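PDB 6Y5Z: capsid protein VP1 from Human polyomavirus 12, which probably builds the T=7 icosahedral capsid as the major coat protein, five disulfide-linked copies forming each of its 72 units. Local coordinates for residues Thr124-Ala129 / Leu262-Asn267; Ile70-Leu75 / Pro231-Asp236; Gly131-Asp136 / Asn194-Tyr199. One frame throughout, in Å; residues are numbered along the deposited sequence. Where two conformers were deposited one is given.

Interaction 1. Residues Thr124-Ala129 / Leu262-Asn267; sequences TYHMFA and LPRYFN
F128 overlaps the guanidinium group of R264, its ring lying across the R264 side chain inside the VP1 jelly-roll, the antiparallel beta-sandwich of polyomavirus coat proteins. Strands 124-131 and 257-276 are not paired with each other here; strand 237-250 pairs with both, and the axes of 124-129 and 264-267 pass 9.9 Å apart, so the side chains must bridge the gap. The ring and guanidinium planes are only 22° apart. F128 CB sits 3.5 Å above the guanidinium plane, offset toward its rim, and ring atom CD1 of F128 lies over the same group, 3.4 Å from NH2 of R264. The arginine reaches this place through an extended start, CG opposite the backbone N (chi1 177°), followed by a bend at chi3.

Its charge is met by a salt bridge from NH1 to D244, which also takes a hydrogen bond from ND1 of H126, while NH2 is hydrogen-bonded to T94 OG1. The buried guanidinium is thus held by polar partners on strands 237-250 and 83-96 as F128 covers it. F200 stacks on the ring of F128. Beyond the arginine, F266 closes the contact, its CE2 lying 4.1 Å from F128 CB and 3.8 Å from A129 O.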
loop_
_atom_site.group_PDB
_atom_site.type_symbol
_atom_site.label_atom_id
_atom_site.label_comp_id
_atom_site.label_asym_id
_atom_site.label_seq_id
_atom_site.Cartn_x
_atom_site.Cartn_y
_atom_site.Cartn_z
ATOM N N THR D 124 -3.289 -9.447 12.606
ATOM C CA THR D 124 -2.277 -8.654 13.326
ATOM C C THR D 124 -2.959 -7.503 14.049
ATOM O O THR D 124 -3.957 -6.932 13.579
ATOM C CB THR D 124 -1.170 -8.185 12.387
ATOM O OG1 THR D 124 -1.744 -7.386 11.377
ATOM C CG2 THR D 124 -0.447 -9.342 11.751
ATOM N N TYR D 125 -2.428 -7.185 15.215
ATOM C CA TYR D 125 -2.944 -6.096 16.062
ATOM C C TYR D 125 -1.731 -5.457 16.731
ATOM O O TYR D 125 -1.035 -6.134 17.511
ATOM C CB TYR D 125 -3.942 -6.625 17.087
ATOM C CG TYR D 125 -4.570 -5.549 17.918
ATOM C CD1 TYR D 125 -5.650 -4.831 17.426
ATOM C CD2 TYR D 125 -4.081 -5.237 19.170
ATOM C CE1 TYR D 125 -6.226 -3.808 18.155
ATOM C CE2 TYR D 125 -4.681 -4.249 19.930
ATOM C CZ TYR D 125 -5.765 -3.548 19.431
ATOM O OH TYR D 125 -6.340 -2.541 20.155
ATOM N N HIS D 126 -1.449 -4.221 16.353
ATOM C CA HIS D 126 -0.302 -3.461 16.890
ATOM C C HIS D 126 -0.863 -2.226 17.558
ATOM O O HIS D 126 -1.726 -1.559 16.959
ATOM C CB HIS D 126 0.704 -3.077 15.824
ATOM C CG HIS D 126 1.404 -4.245 15.259
ATOM N ND1 HIS D 126 2.361 -4.933 15.968
ATOM C CD2 HIS D 126 1.299 -4.850 14.057
ATOM C CE1 HIS D 126 2.805 -5.926 15.229
ATOM N NE2 HIS D 126 2.172 -5.889 14.045
ATOM N N MET D 127 -0.429 -1.945 18.773
ATOM C CA MET D 127 -0.751 -0.642 19.369
ATOM C C MET D 127 0.327 -0.295 20.393
ATOM O O MET D 127 0.938 -1.196 21.000
ATOM C CB MET D 127 -2.145 -0.646 20.000
ATOM C CG MET D 127 -2.232 -1.475 21.236
ATOM S SD MET D 127 -1.886 -0.425 22.640
ATOM C CE MET D 127 -3.318 0.637 22.421
ATOM N N PHE D 128 0.590 0.995 20.506
ATOM C CA PHE D 128 1.423 1.475 21.622
ATOM C C PHE D 128 0.874 2.811 22.076
ATOM O O PHE D 128 0.168 3.519 21.327
ATOM C CB PHE D 128 2.894 1.571 21.244
ATOM C CG PHE D 128 3.224 2.678 20.294
ATOM C CD1 PHE D 128 3.084 2.503 18.928
ATOM C CD2 PHE D 128 3.714 3.888 20.768
ATOM C CE1 PHE D 128 3.408 3.534 18.056
ATOM C CE2 PHE D 128 4.063 4.896 19.890
ATOM C CZ PHE D 128 3.902 4.714 18.537
ATOM N N ALA D 129 1.141 3.114 23.335
ATOM C CA ALA D 129 0.708 4.370 23.938
ATOM C C ALA D 129 1.769 4.822 24.929
ATOM O O ALA D 129 2.436 3.994 25.555
ATOM C CB ALA D 129 -0.635 4.242 24.610
ATOM N N LEU D 262 5.280 -10.259 19.923
ATOM C CA LEU D 262 6.703 -9.858 19.990
ATOM C C LEU D 262 6.829 -8.714 20.975
ATOM O O LEU D 262 5.897 -7.929 21.201
ATOM C CB LEU D 262 7.217 -9.454 18.598
ATOM C CG LEU D 262 7.437 -10.602 17.610
ATOM C CD1 LEU D 262 7.840 -10.061 16.244
ATOM C CD2 LEU D 262 8.475 -11.586 18.129
ATOM N N PRO D 263 8.018 -8.570 21.582
ATOM C CA PRO D 263 8.271 -7.483 22.518
ATOM C C PRO D 263 8.377 -6.141 21.808
ATOM O O PRO D 263 8.708 -6.104 20.643
ATOM C CB PRO D 263 9.620 -7.800 23.171
ATOM C CG PRO D 263 10.059 -9.107 22.562
ATOM C CD PRO D 263 9.190 -9.418 21.375
ATOM N N ARG D 264 8.136 -5.079 22.560
ATOM C CA ARG D 264 8.272 -3.703 22.064
ATOM C C ARG D 264 9.250 -2.933 22.943
ATOM O O ARG D 264 9.108 -2.931 24.178
ATOM C CB ARG D 264 6.901 -3.030 22.015
ATOM C CG ARG D 264 6.936 -1.577 21.574
ATOM C CD ARG D 264 5.540 -1.005 21.427
ATOM N NE ARG D 264 4.772 -1.475 20.271
ATOM C CZ ARG D 264 4.749 -0.908 19.065
ATOM N NH1 ARG D 264 3.983 -1.409 18.107
ATOM N NH2 ARG D 264 5.524 0.137 18.809
ATOM N N TYR D 265 10.131 -2.202 22.285
ATOM C CA TYR D 265 11.047 -1.221 22.898
ATOM C C TYR D 265 10.435 0.173 22.843
ATOM O O TYR D 265 9.816 0.560 21.811
ATOM C CB TYR D 265 12.357 -1.206 22.121
ATOM C CG TYR D 265 13.375 -0.213 22.592
ATOM C CD1 TYR D 265 14.081 -0.401 23.765
ATOM C CD2 TYR D 265 13.617 0.932 21.858
ATOM C CE1 TYR D 265 15.023 0.530 24.188
ATOM C CE2 TYR D 265 14.591 1.841 22.235
ATOM C CZ TYR D 265 15.265 1.663 23.421
ATOM O OH TYR D 265 16.215 2.608 23.738
ATOM N N PHE D 266 10.699 0.951 23.887
ATOM C CA PHE D 266 10.352 2.383 23.987
ATOM C C PHE D 266 11.585 3.151 24.427
ATOM O O PHE D 266 12.233 2.732 25.404
ATOM C CB PHE D 266 9.267 2.661 25.027
ATOM C CG PHE D 266 7.923 2.021 24.781
ATOM C CD1 PHE D 266 7.703 0.666 25.018
ATOM C CD2 PHE D 266 6.846 2.799 24.403
ATOM C CE1 PHE D 266 6.445 0.112 24.844
ATOM C CE2 PHE D 266 5.586 2.242 24.236
ATOM C CZ PHE D 266 5.383 0.901 24.476
ATOM N N ASN D 267 11.879 4.266 23.756
ATOM C CA ASN D 267 12.847 5.266 24.271
ATOM C C ASN D 267 12.145 6.610 24.204
ATOM O O ASN D 267 11.970 7.140 23.098
ATOM C CB ASN D 267 14.169 5.270 23.509
ATOM C CG ASN D 267 15.201 6.149 24.190
ATOM O OD1 ASN D 267 14.852 7.118 24.838
ATOM N ND2 ASN D 267 16.463 5.765 24.142
#

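Interaction 2. Residues Ile70-Leu75 / Pro231-Asp236; sequences IPLPLL and PLCKGD
I70 and P71 approach the carbonyl of D236 through their backbone, where strand 66-71 of the VP1 jelly-roll gives way to a loop; on the other side, 231-236 leads into strand 237-250, the antiparallel partner of that strand. I70 continues the strand pairing by a backbone hydrogen bond to L238. The next residue makes the one hydrogen bond between the segments, from L72 N to D236 O, 2.8 Å long with an N-H...O angle of 147°.

From the same residue the side chain carries the apolar part of the contact. With CG opposite the carbonyl carbon (chi1 -57°), L72 passes alongside the D236 carbonyl, its CB 3.3 Å from D236 O, and brings CD1 to 3.5 Å from C233 CB, with the sulfur close behind. W87 of strand 83-96 and I22 of strand 9-26 also pack against this leucine.

P73 carries the chain past the D236 carboxylate and gives its carbonyl to the indole nitrogen of W87. The two leucines that follow both cross the aspartate side chain obliquely. L74 lies at the exposed margin, its CB pointing away from the loop, and its CD1 is a minor neighbour of D236 OD2. The carboxylate thus has a leucine methyl near each oxygen, and L75 N also lies 3.6 Å from D236 OD2. L75 touches W87 and K272 as well, and its own CD1 comes to 4.0 Å from D236 OD1.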
loop_
_atom_site.group_PDB
_atom_site.type_symbol
_atom_site.label_atom_id
_atom_site.label_comp_id
_atom_site.label_asym_id
_atom_site.label_seq_id
_atom_site.Cartn_x
_atom_site.Cartn_y
_atom_site.Cartn_z
ATOM N N ILE D 70 6.931 3.497 34.567
ATOM C CA ILE D 70 8.380 3.745 34.815
ATOM C C ILE D 70 8.498 4.929 35.769
ATOM O O ILE D 70 8.021 6.028 35.470
ATOM C CB ILE D 70 9.161 4.011 33.512
ATOM C CG1 ILE D 70 8.820 3.029 32.384
ATOM C CG2 ILE D 70 10.645 4.004 33.827
ATOM C CD1 ILE D 70 9.070 1.580 32.708
ATOM N N PRO D 71 9.167 4.760 36.935
ATOM C CA PRO D 71 9.367 5.887 37.837
ATOM C C PRO D 71 10.326 6.918 37.231
ATOM O O PRO D 71 11.259 6.527 36.558
ATOM C CB PRO D 71 9.980 5.263 39.099
ATOM C CG PRO D 71 9.783 3.756 38.951
ATOM C CD PRO D 71 9.721 3.499 37.462
ATOM N N LEU D 72 10.044 8.208 37.458
ATOM C CA LEU D 72 10.850 9.334 36.922
ATOM C C LEU D 72 11.548 10.058 38.063
ATOM O O LEU D 72 11.086 10.001 39.196
ATOM C CB LEU D 72 9.944 10.308 36.174
ATOM C CG LEU D 72 9.164 9.657 35.031
ATOM C CD1 LEU D 72 8.202 10.651 34.413
ATOM C CD2 LEU D 72 10.111 9.073 33.999
ATOM N N PRO D 73 12.641 10.794 37.773
ATOM C CA PRO D 73 13.293 11.615 38.796
ATOM C C PRO D 73 12.288 12.559 39.472
ATOM O O PRO D 73 11.448 13.191 38.823
ATOM C CB PRO D 73 14.402 12.354 38.022
ATOM C CG PRO D 73 14.647 11.495 36.794
ATOM C CD PRO D 73 13.276 10.932 36.450
ATOM N N LEU D 74 12.352 12.621 40.806
ATOM C CA LEU D 74 11.455 13.479 41.612
ATOM C C LEU D 74 11.722 14.946 41.257
ATOM O O LEU D 74 12.913 15.315 41.118
ATOM C CB LEU D 74 11.734 13.169 43.087
ATOM C CG LEU D 74 11.043 14.054 44.121
ATOM C CD1 LEU D 74 9.525 13.912 44.071
ATOM C CD2 LEU D 74 11.565 13.703 45.511
ATOM N N LEU D 75 10.672 15.746 41.086
ATOM C CA LEU D 75 10.819 17.156 40.647
ATOM C C LEU D 75 10.426 18.165 41.727
ATOM O O LEU D 75 11.043 19.250 41.730
ATOM C CB LEU D 75 9.965 17.376 39.396
ATOM C CG LEU D 75 10.480 16.677 38.144
ATOM C CD1 LEU D 75 9.517 16.886 36.986
ATOM C CD2 LEU D 75 11.878 17.155 37.775
ATOM N N PRO D 231 2.297 14.604 26.738
ATOM C CA PRO D 231 1.765 14.050 27.985
ATOM C C PRO D 231 2.568 14.556 29.201
ATOM O O PRO D 231 3.799 14.566 29.140
ATOM C CB PRO D 231 1.906 12.540 27.789
ATOM C CG PRO D 231 1.862 12.372 26.257
ATOM C CD PRO D 231 2.565 13.592 25.709
ATOM N N LEU D 232 1.866 14.935 30.279
ATOM C CA LEU D 232 2.481 15.444 31.533
ATOM C C LEU D 232 2.371 14.345 32.591
ATOM O O LEU D 232 1.274 13.887 32.869
ATOM C CB LEU D 232 1.797 16.744 31.945
ATOM C CG LEU D 232 1.918 17.909 30.965
ATOM C CD1 LEU D 232 1.094 19.082 31.454
ATOM C CD2 LEU D 232 3.363 18.352 30.800
ATOM N N CYS D 233 3.501 13.938 33.135
ATOM C CA CYS D 233 3.661 12.716 33.961
ATOM C C CYS D 233 3.205 12.992 35.388
ATOM O O CYS D 233 3.980 13.551 36.188
ATOM C CB CYS D 233 5.086 12.209 33.869
ATOM S SG CYS D 233 5.437 11.601 32.199
ATOM N N LYS D 234 1.998 12.538 35.698
ATOM C CA LYS D 234 1.416 12.707 37.049
ATOM C C LYS D 234 2.143 11.765 38.007
ATOM O O LYS D 234 2.443 10.608 37.646
ATOM C CB LYS D 234 -0.089 12.452 36.988
ATOM C CG LYS D 234 -0.846 13.460 36.144
ATOM C CD LYS D 234 -2.344 13.270 36.167
ATOM C CE LYS D 234 -3.075 14.347 35.403
ATOM N NZ LYS D 234 -4.515 14.025 35.252
ATOM N N GLY D 235 2.417 12.247 39.216
ATOM C CA GLY D 235 3.115 11.443 40.223
ATOM C C GLY D 235 4.491 11.000 39.777
ATOM O O GLY D 235 4.962 10.004 40.315
ATOM N N ASP D 236 5.111 11.727 38.832
ATOM C CA ASP D 236 6.456 11.421 38.266
ATOM C C ASP D 236 6.529 9.948 37.825
ATOM O O ASP D 236 7.527 9.252 38.113
ATOM C CB ASP D 236 7.558 11.787 39.255
ATOM C CG ASP D 236 7.564 13.249 39.681
ATOM O OD1 ASP D 236 7.252 14.137 38.852
ATOM O OD2 ASP D 236 7.878 13.493 40.850
#

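Interaction 3. Residues Gly131-Asp136 / Asn194-Tyr199; sequences GGEPLD and NENTRY
This is a largely polar contact between the loop that follows strand 124-131 and the type I turn N194-T197 with the first residues of strand 197-204, in the jelly-roll of VP1. Its base is an antiparallel non-hydrogen-bonded pair of G131 and T197, whose CA atoms are 3.8 Å apart. The close approach suits the glycine: with no side chain on G131, T197 OG1 packs 3.4 Å from its CA. Next to it, G132 N bonds N196 O almost straight, at 169°.

At the far end N194 and D136 are joined by three hydrogen bonds as their side chains slide past in opposite directions. With CG opposite the carbonyl carbon (chi1 -74°), the amide of N194 is set beside the D136 backbone. There OD1 receives D136 N at 2.8 Å, and N194 ND2 donates a hydrogen bond to D136 O, which lies in the amide plane. N194 also donates from its backbone N, to D136 OD2, 2.8 Å away and met on the anti side. Both ends of the amide are thereby used, which fixes its rotation, and D190 O takes a further bond from ND2.

Between these ends, N196 ND2 reaches the anti lone pair of E133 OE2 at 3.0 Å, with carboxylate and amide planes 80° apart. The same nitrogen also binds L232 O, and the same carboxylate oxygen forms a salt bridge to K234. One water joins E133 O to T197 OG1; a second lies 2.7 Å from that hydroxyl and 2.8 Å from N194 OD1. L135 turns inward and lays CD1 near N194 OD1 and T197 CG2.

Around the contact, L135 packs on M127 and A129 of strand 124-131 and on S241 of strand 237-250, P134 and D136 touch K175 of strand 173-175, and Y199 on strand 197-204 bonds E95 and T216 of a neighbouring subunit.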
loop_
_atom_site.group_PDB
_atom_site.type_symbol
_atom_site.label_atom_id
_atom_site.label_comp_id
_atom_site.label_asym_id
_atom_site.label_seq_id
_atom_site.Cartn_x
_atom_site.Cartn_y
_atom_site.Cartn_z
ATOM N N GLY D 131 1.859 7.883 27.968
ATOM C CA GLY D 131 1.043 8.875 28.672
ATOM C C GLY D 131 1.563 9.204 30.048
ATOM O O GLY D 131 2.494 8.550 30.531
ATOM N N GLY D 132 0.911 10.183 30.637
ATOM C CA GLY D 132 1.201 10.695 31.994
ATOM C C GLY D 132 0.289 10.078 33.034
ATOM O O GLY D 132 0.377 10.479 34.205
ATOM N N GLU D 133 -0.515 9.089 32.644
ATOM C CA GLU D 133 -1.437 8.339 33.540
ATOM C C GLU D 133 -1.861 7.101 32.770
ATOM O O GLU D 133 -1.523 6.972 31.595
ATOM C CB GLU D 133 -2.591 9.235 33.972
ATOM C CG GLU D 133 -3.469 9.706 32.833
ATOM C CD GLU D 133 -4.277 10.910 33.255
ATOM O OE1 GLU D 133 -5.437 10.704 33.695
ATOM O OE2 GLU D 133 -3.751 12.042 33.153
ATOM N N PRO D 134 -2.547 6.128 33.401
ATOM C CA PRO D 134 -2.893 4.899 32.702
ATOM C C PRO D 134 -3.764 5.168 31.466
ATOM O O PRO D 134 -4.551 6.111 31.442
ATOM C CB PRO D 134 -3.660 4.095 33.757
ATOM C CG PRO D 134 -3.150 4.657 35.087
ATOM C CD PRO D 134 -2.936 6.127 34.822
ATOM N N LEU D 135 -3.588 4.324 30.462
ATOM C CA LEU D 135 -4.410 4.356 29.227
ATOM C C LEU D 135 -5.888 4.155 29.602
ATOM O O LEU D 135 -6.219 3.196 30.320
ATOM C CB LEU D 135 -3.899 3.272 28.269
ATOM C CG LEU D 135 -4.683 3.119 26.963
ATOM C CD1 LEU D 135 -4.429 4.307 26.063
ATOM C CD2 LEU D 135 -4.284 1.832 26.257
ATOM N N ASP D 136 -6.758 5.038 29.128
ATOM C CA ASP D 136 -8.226 4.888 29.289
ATOM C C ASP D 136 -8.739 3.865 28.270
ATOM O O ASP D 136 -8.345 3.965 27.070
ATOM C CB ASP D 136 -8.944 6.220 29.114
ATOM C CG ASP D 136 -8.583 7.238 30.183
ATOM O OD1 ASP D 136 -8.773 6.902 31.375
ATOM O OD2 ASP D 136 -8.096 8.340 29.824
ATOM N N ASN D 194 -8.259 9.815 27.417
ATOM C CA ASN D 194 -6.830 9.837 26.999
ATOM C C ASN D 194 -6.392 11.249 26.588
ATOM O O ASN D 194 -5.596 11.387 25.619
ATOM C CB ASN D 194 -6.605 8.823 25.875
ATOM C CG ASN D 194 -6.630 7.409 26.412
ATOM O OD1 ASN D 194 -5.914 7.094 27.374
ATOM N ND2 ASN D 194 -7.484 6.574 25.845
ATOM N N GLU D 195 -6.810 12.280 27.325
ATOM C CA GLU D 195 -6.368 13.668 27.034
ATOM C C GLU D 195 -4.850 13.773 27.262
ATOM O O GLU D 195 -4.198 14.615 26.606
ATOM C CB GLU D 195 -7.117 14.687 27.883
ATOM C CG GLU D 195 -6.798 16.119 27.488
ATOM N N ASN D 196 -4.315 12.954 28.161
ATOM C CA ASN D 196 -2.912 13.024 28.625
ATOM C C ASN D 196 -2.145 11.773 28.197
ATOM O O ASN D 196 -1.116 11.457 28.813
ATOM C CB ASN D 196 -2.909 13.198 30.145
ATOM C CG ASN D 196 -1.579 13.645 30.704
ATOM O OD1 ASN D 196 -0.880 14.423 30.053
ATOM N ND2 ASN D 196 -1.256 13.167 31.906
ATOM N N THR D 197 -2.575 11.127 27.112
ATOM C CA THR D 197 -1.909 9.944 26.527
ATOM C C THR D 197 -1.968 10.080 25.013
ATOM O O THR D 197 -2.968 10.584 24.519
ATOM C CB THR D 197 -2.579 8.634 26.966
ATOM O OG1 THR D 197 -2.294 8.440 28.362
ATOM C CG2 THR D 197 -2.087 7.440 26.179
ATOM N N ARG D 198 -0.935 9.641 24.314
ATOM C CA ARG D 198 -0.976 9.490 22.843
ATOM C C ARG D 198 -0.964 8.009 22.546
ATOM O O ARG D 198 -0.083 7.312 23.092
ATOM C CB ARG D 198 0.206 10.170 22.159
ATOM C CG ARG D 198 0.408 11.625 22.544
ATOM C CD ARG D 198 -0.810 12.523 22.406
ATOM N NE ARG D 198 -0.355 13.821 22.864
ATOM C CZ ARG D 198 -0.768 14.447 23.953
ATOM N NH1 ARG D 198 -1.790 13.994 24.657
ATOM N NH2 ARG D 198 -0.210 15.596 24.278
ATOM N N TYR D 199 -1.941 7.524 21.780
ATOM C CA TYR D 199 -1.932 6.102 21.365
ATOM C C TYR D 199 -1.993 6.006 19.849
ATOM O O TYR D 199 -2.503 6.952 19.217
ATOM C CB TYR D 199 -3.033 5.290 22.040
ATOM C CG TYR D 199 -4.438 5.641 21.658
ATOM C CD1 TYR D 199 -5.023 5.116 20.522
ATOM C CD2 TYR D 199 -5.185 6.522 22.419
ATOM C CE1 TYR D 199 -6.323 5.445 20.171
ATOM C CE2 TYR D 199 -6.480 6.855 22.088
ATOM C CZ TYR D 199 -7.045 6.336 20.938
ATOM O OH TYR D 199 -8.331 6.637 20.586
HETATM O O HOH W 1 -1.271 5.996 29.132
HETATM O O HOH W 2 -4.638 8.185 29.605
#

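How the interactions relate
All three contacts draw on one antiparallel jelly-roll sheet and bring together segments with 57 to 155 residues between them in sequence. Interaction 3 is nested along the chain inside the loops closed by interactions 1 and 2, whose own segments alternate. Interactions 1 and 3 have centres about 15 Å apart and share the neighbouring strands 124-131 and 197-204, A129 packing on T197 and Y199; both also touch a second subunit, tying them to the pentamer. Interactions 2 and 3, about 13 Å apart by centres, meet directly through the 231-236 loop. Interactions 1 and 2, with centres about 21 Å apart, do not touch; interaction 3 touches both and lies between the buried interaction 1 and the surface interaction 2.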